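Local atomic coordinates of Non-catalytic protein 1 (Piromyces equi, PDB entry 1WCU), a protein that probably binds plant cell-wall polysaccharides as a non-catalytic family 29 carbohydrate-binding module of an anaerobic fungus. Residues S18-W23 / L50-S55; E71-V76 / D121-N126. All coordinates share one frame; numbering follows the deposited sequence.

In the fold
Both contacts lie on one five-stranded antiparallel sheet, one of the two sheets of this all-beta module, but at different places on it. Contact 1 pairs an outermost strand, 20-22, with its neighbour 47-52; contact 2 joins the start of the inner strand 74-79 to the turn that follows strand 116-121. Strand 116-121 is flanked by 47-52 and 74-79, which links the two sites through the sheet. Their centres are about 23 Å apart, on opposite sides of the chain's centre, and their nearest atoms are about 9 Å apart. Along the chain contact 1 closes before contact 2 opens. One lies at an edge of the sheet, the other where two inner strands meet a turn.

Contact 1: residues S18-W23 / L50-S55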
ATOM      1  N   SER A  18      -4.852   3.110 -13.933  1.00 13.05           N
ATOM      2  CA  SER A  18      -4.004   2.758 -15.071  1.00 13.28           C
ATOM      3  C   SER A  18      -2.539   2.655 -14.666  1.00 11.85           C
ATOM      4  O   SER A  18      -2.001   3.554 -14.024  1.00 12.87           O
ATOM      5  CB  SER A  18      -4.162   3.837 -16.148  1.00 14.32           C
ATOM      6  OG  SER A  18      -3.409   3.534 -17.306  1.00 18.96           O
ATOM      7  N   GLY A  19      -1.902   1.549 -15.050  1.00 12.26           N
ATOM      8  CA  GLY A  19      -0.461   1.369 -14.859  1.00 11.75           C
ATOM      9  C   GLY A  19      -0.025   0.896 -13.477  1.00 11.09           C
ATOM     10  O   GLY A  19       1.136   1.064 -13.112  1.00 11.18           O
ATOM     11  N   PHE A  20      -0.942   0.289 -12.730  1.00 10.62           N
ATOM     12  CA  PHE A  20      -0.629  -0.362 -11.451  1.00 10.80           C
ATOM     13  C   PHE A  20      -1.117  -1.791 -11.516  1.00 11.55           C
ATOM     14  O   PHE A  20      -2.151  -2.082 -12.127  1.00 13.17           O
ATOM     15  CB  PHE A  20      -1.257   0.405 -10.284  1.00 10.40           C
ATOM     16  CG  PHE A  20      -0.726   1.792 -10.153  1.00  9.98           C
ATOM     17  CD1 PHE A  20       0.492   2.028  -9.550  1.00  9.53           C
ATOM     18  CD2 PHE A  20      -1.387   2.867 -10.723  1.00  9.83           C
ATOM     19  CE1 PHE A  20       0.999   3.302  -9.477  1.00 10.00           C
ATOM     20  CE2 PHE A  20      -0.868   4.136 -10.642  1.00 10.00           C
ATOM     21  CZ  PHE A  20       0.306   4.352 -10.025  1.00  9.54           C
ATOM     22  N   ASP A  21      -0.358  -2.701 -10.920  1.00 10.54           N
ATOM     23  CA  ASP A  21      -0.704  -4.125 -10.945  1.00 10.25           C
ATOM     24  C   ASP A  21      -0.365  -4.729  -9.582  1.00  9.79           C
ATOM     25  O   ASP A  21       0.453  -4.201  -8.845  1.00 10.31           O
ATOM     26  CB  ASP A  21       0.085  -4.797 -12.074  1.00 11.11           C
ATOM     27  CG  ASP A  21      -0.369  -6.198 -12.379  1.00 15.13           C
ATOM     28  OD1 ASP A  21      -1.507  -6.575 -12.008  1.00 22.10           O
ATOM     29  OD2 ASP A  21       0.436  -6.925 -13.030  1.00 23.34           O
ATOM     30  N   ASN A  22      -1.008  -5.839  -9.248  1.00  8.65           N
ATOM     31  CA  ASN A  22      -0.757  -6.552  -8.011  1.00  8.51           C
ATOM     32  C   ASN A  22       0.174  -7.725  -8.265  1.00  7.95           C
ATOM     33  O   ASN A  22      -0.181  -8.662  -8.997  1.00  8.28           O
ATOM     34  CB  ASN A  22      -2.065  -7.073  -7.407  1.00  7.80           C
ATOM     35  CG  ASN A  22      -1.844  -7.970  -6.212  1.00  7.98           C
ATOM     36  OD1 ASN A  22      -0.938  -7.732  -5.392  1.00  8.46           O
ATOM     37  ND2 ASN A  22      -2.677  -9.019  -6.085  1.00  8.62           N
ATOM     38  N   TRP A  23       1.367  -7.648  -7.679  1.00  7.18           N
ATOM     39  CA  TRP A  23       2.396  -8.697  -7.725  1.00  7.44           C
ATOM     40  C   TRP A  23       2.591  -9.358  -6.333  1.00  7.46           C
ATOM     41  O   TRP A  23       3.694  -9.765  -5.941  1.00  8.05           O
ATOM     42  CB  TRP A  23       3.715  -8.100  -8.216  1.00  8.32           C
ATOM     43  CG  TRP A  23       3.740  -7.677  -9.657  1.00  7.23           C
ATOM     44  CD1 TRP A  23       2.698  -7.600 -10.534  1.00  8.38           C
ATOM     45  CD2 TRP A  23       4.914  -7.306 -10.385  1.00  6.87           C
ATOM     46  NE1 TRP A  23       3.157  -7.168 -11.770  1.00  7.90           N
ATOM     47  CE2 TRP A  23       4.516  -7.009 -11.703  1.00  6.99           C
ATOM     48  CE3 TRP A  23       6.279  -7.202 -10.045  1.00  7.95           C
ATOM     49  CZ2 TRP A  23       5.437  -6.588 -12.673  1.00  8.34           C
ATOM     50  CZ3 TRP A  23       7.169  -6.800 -11.006  1.00  8.13           C
ATOM     51  CH2 TRP A  23       6.748  -6.522 -12.306  1.00  8.12           C
ATOM     52  N   LEU A  50       1.698  -3.639  -4.745  1.00  6.37           N
ATOM     53  CA  LEU A  50       1.179  -2.820  -5.821  1.00  6.95           C
ATOM     54  C   LEU A  50       2.346  -2.181  -6.562  1.00  6.52           C
ATOM     55  O   LEU A  50       3.018  -1.264  -6.057  1.00  6.25           O
ATOM     56  CB  LEU A  50       0.184  -1.784  -5.284  1.00  7.50           C
ATOM     57  CG  LEU A  50      -0.988  -2.422  -4.524  1.00  8.13           C
ATOM     58  CD1 LEU A  50      -1.860  -1.322  -3.920  1.00 10.37           C
ATOM     59  CD2 LEU A  50      -1.827  -3.348  -5.426  1.00  9.99           C
ATOM     60  N   LYS A  51       2.579  -2.720  -7.751  1.00  7.07           N
ATOM     61  CA  LYS A  51       3.694  -2.371  -8.639  1.00  7.29           C
ATOM     62  C   LYS A  51       3.316  -1.213  -9.549  1.00  7.73           C
ATOM     63  O   LYS A  51       2.255  -1.216 -10.166  1.00  7.45           O
ATOM     64  CB  LYS A  51       4.073  -3.614  -9.476  1.00  7.47           C
ATOM     65  CG  LYS A  51       4.965  -3.361 -10.694  1.00  7.52           C
ATOM     66  CD  LYS A  51       6.432  -3.077 -10.334  1.00  8.84           C
ATOM     67  CE  LYS A  51       7.242  -2.913 -11.633  1.00 10.10           C
ATOM     68  NZ  LYS A  51       8.726  -2.882 -11.479  1.00 12.65           N
ATOM     69  N   ASN A  52       4.199  -0.215  -9.594  1.00  8.39           N
ATOM     70  CA  ASN A  52       4.086   0.912 -10.523  1.00  9.11           C
ATOM     71  C   ASN A  52       4.673   0.517 -11.871  1.00  9.39           C
ATOM     72  O   ASN A  52       5.874   0.284 -11.976  1.00  9.96           O
ATOM     73  CB  ASN A  52       4.833   2.119  -9.935  1.00  8.88           C
ATOM     74  CG  ASN A  52       4.481   3.414 -10.600  1.00 11.36           C
ATOM     75  OD1 ASN A  52       4.049   3.448 -11.752  1.00 12.24           O
ATOM     76  ND2 ASN A  52       4.621   4.494  -9.864  1.00 13.07           N
ATOM     77  N   LEU A  53       3.811   0.454 -12.887  1.00 10.05           N
ATOM     78  CA  LEU A  53       4.224   0.187 -14.267  1.00 11.56           C
ATOM     79  C   LEU A  53       4.349   1.456 -15.099  1.00 12.86           C
ATOM     80  O   LEU A  53       4.744   1.385 -16.265  1.00 14.60           O
ATOM     81  CB  LEU A  53       3.225  -0.769 -14.927  1.00 12.17           C
ATOM     82  CG  LEU A  53       3.115  -2.139 -14.246  1.00 14.52           C
ATOM     83  CD1 LEU A  53       1.892  -2.879 -14.800  1.00 16.11           C
ATOM     84  CD2 LEU A  53       4.380  -2.947 -14.416  1.00 16.22           C
ATOM     85  N   ASN A  54       4.026   2.603 -14.511  1.00 13.11           N
ATOM     86  CA  ASN A  54       4.112   3.881 -15.229  1.00 13.96           C
ATOM     87  C   ASN A  54       5.561   4.374 -15.261  1.00 15.23           C
ATOM     88  O   ASN A  54       6.046   4.877 -16.289  1.00 17.18           O
ATOM     89  CB  ASN A  54       3.203   4.919 -14.584  1.00 14.14           C
ATOM     90  CG  ASN A  54       1.734   4.539 -14.649  1.00 14.05           C
ATOM     91  OD1 ASN A  54       1.051   4.445 -13.612  1.00 19.06           O
ATOM     92  ND2 ASN A  54       1.233   4.296 -15.851  1.00 12.18           N
ATOM     93  N   SER A  55       6.264   4.221 -14.143  1.00 14.23           N
ATOM     94  CA  SER A  55       7.684   4.591 -14.029  1.00 14.18           C
ATOM     95  C   SER A  55       8.422   3.418 -13.409  1.00 13.64           C
ATOM     96  O   SER A  55       7.794   2.542 -12.822  1.00 13.78           O
ATOM     97  CB  SER A  55       7.882   5.822 -13.127  1.00 14.09           C
ATOM     98  OG  SER A  55       9.287   6.068 -13.116  0.50 12.69           O
TER
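Asp21 and Lys51 face each other as an antiparallel hydrogen-bonded pair: Lys51 N gives a bond of 2.8 Å to Asp21 O, and Asp21 N returns one of 3.1 Å to Lys51 O. Past the strand end, Leu53 N reaches Gly19 O at 2.8 Å. Gly19 has positive phi, which suits glycine. Within its own segment, Asp21 OD2 accepts from Trp23 NE1 at 3.0 Å, lying in the indole plane but met from above the carboxylate plane, which helps fix the ring's rotation. Over that ring runs the Lys51 chain, bent at chi2 (75°), a CH-pi contact with CG 3.7 Å from the centroid of the six-membered ring and almost on its normal; a long aliphatic stem suits this place, while NZ goes on to a salt bridge with Asp115. On the other sheet face Phe20 lies alongside Asn52, CE1 3.7 Å from Asn52 CG, and its side chain also touches Val9 and Tyr58. Cutting Phe20 back to an alanine is likely to leave the Asn52 amide without its aromatic neighbour and a gap beside Val9. Asn52 OD1 accepts from Asn54 N, 2.9 Å, an Asx turn just after strand 47-52, which pairs with the edge strand 20-22 of an antiparallel sheet.

Contact 2: residues E71-V76 / D121-N126; sequences ETEGLV and DGPASN
Thr72 meets the loop 121-126 with its whole side chain. Its CB comes 3.4 Å from Ser125 OG, and from there the two branches part. The methyl CG2 passes Asp121 OD1 at 3.5 Å and also approaches Ser125 OG. The hydroxyl, set anti to the backbone N (chi1 -170°), extends into the loop, where OG1 donates to Asp121 OD1 at 2.9 Å, arriving on the syn side, 18° out of the carboxylate plane. OG1 also has Pro123 CG beside it. Threonine suits this place because one branch can give a hydrogen bond while the methyl packs beside Asp121 and Ser125; the side chain also touches Ile129 of strand 129-137.

Asp121 opens a type I beta turn running to Ala124, closed by Ala124 N to Asp121 O, while the carboxylate holds the next residue, Ser125, back against the turn. While OD1 takes the threonine, OD2 receives both Ser125 OG, 2.7 Å away on the syn lone pair, and Ser125 N, which comes from above the carboxylate plane. Three donors thus grip a buried acid, which would probably favour its ionised form.

Farther along, the backbone of Glu73 takes over: Gly122 N donates to Glu73 O at 3.2 Å. Pro123 lays its ring beside the Glu73 stem, a short apolar contact in which the side chains cross at about a right angle, the two CG atoms 3.7 Å apart.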
ATOM      1  N   GLU A  71     -10.960  -6.096  10.486  1.00  8.98           N
ATOM      2  CA  GLU A  71     -10.943  -6.743  11.796  1.00  9.92           C
ATOM      3  C   GLU A  71      -9.610  -7.423  12.135  1.00 10.15           C
ATOM      4  O   GLU A  71      -9.430  -7.934  13.240  1.00 11.70           O
ATOM      5  CB  GLU A  71     -12.087  -7.753  11.897  1.00 10.47           C
ATOM      6  CG  GLU A  71     -13.473  -7.141  11.909  0.50 11.04           C
ATOM      7  CD  GLU A  71     -14.530  -8.199  12.141  0.50 12.58           C
ATOM      8  OE1 GLU A  71     -14.710  -8.611  13.306  0.50 16.88           O
ATOM      9  OE2 GLU A  71     -15.146  -8.644  11.150  0.50 15.16           O
ATOM     10  N   THR A  72      -8.664  -7.444  11.195  1.00  8.79           N
ATOM     11  CA  THR A  72      -7.336  -7.959  11.471  1.00  9.33           C
ATOM     12  C   THR A  72      -6.335  -6.780  11.580  1.00  8.83           C
ATOM     13  O   THR A  72      -6.718  -5.664  11.919  1.00  9.36           O
ATOM     14  CB  THR A  72      -6.938  -9.073  10.459  1.00  9.47           C
ATOM     15  OG1 THR A  72      -5.736  -9.726  10.894  1.00 10.05           O
ATOM     16  CG2 THR A  72      -6.757  -8.547   9.025  1.00  9.19           C
ATOM     17  N   GLU A  73      -5.057  -7.053  11.360  1.00  9.45           N
ATOM     18  CA  GLU A  73      -3.994  -6.069  11.516  1.00  9.88           C
ATOM     19  C   GLU A  73      -2.819  -6.531  10.686  1.00  9.10           C
ATOM     20  O   GLU A  73      -2.795  -7.670  10.205  1.00  8.89           O
ATOM     21  CB  GLU A  73      -3.595  -5.927  12.982  1.00 10.08           C
ATOM     22  CG  GLU A  73      -3.092  -7.213  13.635  1.00 13.04           C
ATOM     23  CD  GLU A  73      -2.829  -7.055  15.121  1.00 17.37           C
ATOM     24  OE1 GLU A  73      -3.690  -6.477  15.827  1.00 27.04           O
ATOM     25  OE2 GLU A  73      -1.763  -7.502  15.591  1.00 25.34           O
ATOM     26  N   GLY A  74      -1.814  -5.681  10.546  1.00  7.94           N
ATOM     27  CA  GLY A  74      -0.665  -6.086   9.766  1.00  8.35           C
ATOM     28  C   GLY A  74       0.334  -5.007   9.454  1.00  8.43           C
ATOM     29  O   GLY A  74       0.438  -4.026  10.169  1.00  8.44           O
ATOM     30  N   LEU A  75       1.099  -5.229   8.383  1.00  8.92           N
ATOM     31  CA  LEU A  75       2.249  -4.410   8.036  1.00  8.94           C
ATOM     32  C   LEU A  75       2.119  -3.803   6.655  1.00  9.05           C
ATOM     33  O   LEU A  75       1.496  -4.374   5.755  1.00  8.85           O
ATOM     34  CB  LEU A  75       3.515  -5.262   8.075  1.00 10.39           C
ATOM     35  CG  LEU A  75       3.912  -5.770   9.473  1.00 12.85           C
ATOM     36  CD1 LEU A  75       5.080  -6.714   9.455  1.00 14.94           C
ATOM     37  CD2 LEU A  75       4.230  -4.629  10.399  1.00 15.89           C
ATOM     38  N   VAL A  76       2.678  -2.607   6.509  1.00  7.98           N
ATOM     39  CA  VAL A  76       2.895  -1.958   5.213  1.00  8.24           C
ATOM     40  C   VAL A  76       4.409  -1.883   4.980  1.00  7.76           C
ATOM     41  O   VAL A  76       5.186  -1.534   5.876  1.00  8.24           O
ATOM     42  CB  VAL A  76       2.233  -0.571   5.167  1.00  8.28           C
ATOM     43  CG1 VAL A  76       2.420   0.088   3.811  1.00  9.42           C
ATOM     44  CG2 VAL A  76       0.744  -0.702   5.470  1.00  9.72           C
ATOM     45  N   ASP A 121      -1.077  -9.277   5.834  1.00  8.12           N
ATOM     46  CA  ASP A 121      -1.842  -9.731   7.013  1.00  8.41           C
ATOM     47  C   ASP A 121      -0.967 -10.446   8.031  1.00  9.23           C
ATOM     48  O   ASP A 121      -0.679 -11.619   7.873  1.00 10.41           O
ATOM     49  CB  ASP A 121      -2.972 -10.672   6.559  1.00  8.70           C
ATOM     50  CG  ASP A 121      -3.891 -11.077   7.684  1.00  9.92           C
ATOM     51  OD1 ASP A 121      -3.827 -10.480   8.790  1.00 12.74           O
ATOM     52  OD2 ASP A 121      -4.766 -11.924   7.419  1.00  9.89           O
ATOM     53  N   GLY A 122      -0.602  -9.750   9.102  1.00  9.39           N
ATOM     54  CA  GLY A 122       0.364 -10.284  10.063  1.00  9.05           C
ATOM     55  C   GLY A 122      -0.087 -11.547  10.771  1.00  9.15           C
ATOM     56  O   GLY A 122       0.675 -12.518  10.839  1.00  9.65           O
ATOM     57  N   PRO A 123      -1.301 -11.533  11.330  1.00  8.92           N
ATOM     58  CA  PRO A 123      -1.825 -12.740  11.961  1.00  9.03           C
ATOM     59  C   PRO A 123      -2.194 -13.923  11.074  1.00  8.98           C
ATOM     60  O   PRO A 123      -2.636 -14.936  11.625  1.00 10.35           O
ATOM     61  CB  PRO A 123      -3.096 -12.253  12.668  1.00  9.33           C
ATOM     62  CG  PRO A 123      -2.928 -10.801  12.795  1.00  9.86           C
ATOM     63  CD  PRO A 123      -2.174 -10.376  11.574  1.00 10.21           C
ATOM     64  N   ALA A 124      -2.042 -13.837   9.751  1.00  9.25           N
ATOM     65  CA  ALA A 124      -2.442 -14.922   8.849  1.00  9.24           C
ATOM     66  C   ALA A 124      -3.870 -15.374   9.159  1.00  9.71           C
ATOM     67  O   ALA A 124      -4.137 -16.538   9.433  1.00 10.29           O
ATOM     68  CB  ALA A 124      -1.460 -16.081   8.949  1.00  9.03           C
ATOM     69  N   SER A 125      -4.788 -14.419   9.061  1.00  9.52           N
ATOM     70  CA  SER A 125      -6.149 -14.534   9.590  1.00  9.43           C
ATOM     71  C   SER A 125      -7.226 -14.921   8.586  1.00  9.73           C
ATOM     72  O   SER A 125      -8.341 -15.257   8.989  1.00 10.33           O
ATOM     73  CB  SER A 125      -6.565 -13.193  10.199  1.00 10.29           C
ATOM     74  OG  SER A 125      -6.749 -12.215   9.192  1.00 10.17           O
ATOM     75  N   ASN A 126      -6.937 -14.778   7.294  1.00  9.63           N
ATOM     76  CA  ASN A 126      -7.934 -15.003   6.243  1.00  9.70           C
ATOM     77  C   ASN A 126      -9.127 -14.050   6.362  1.00  9.98           C
ATOM     78  O   ASN A 126     -10.194 -14.333   5.799  1.00 11.83           O
ATOM     79  CB  ASN A 126      -8.405 -16.482   6.243  1.00 10.07           C
ATOM     80  CG  ASN A 126      -9.176 -16.887   4.993  1.00 10.62           C
ATOM     81  OD1 ASN A 126      -8.759 -16.656   3.841  1.00 13.12           O
ATOM     82  ND2 ASN A 126     -10.315 -17.525   5.216  1.00 11.43           N
TER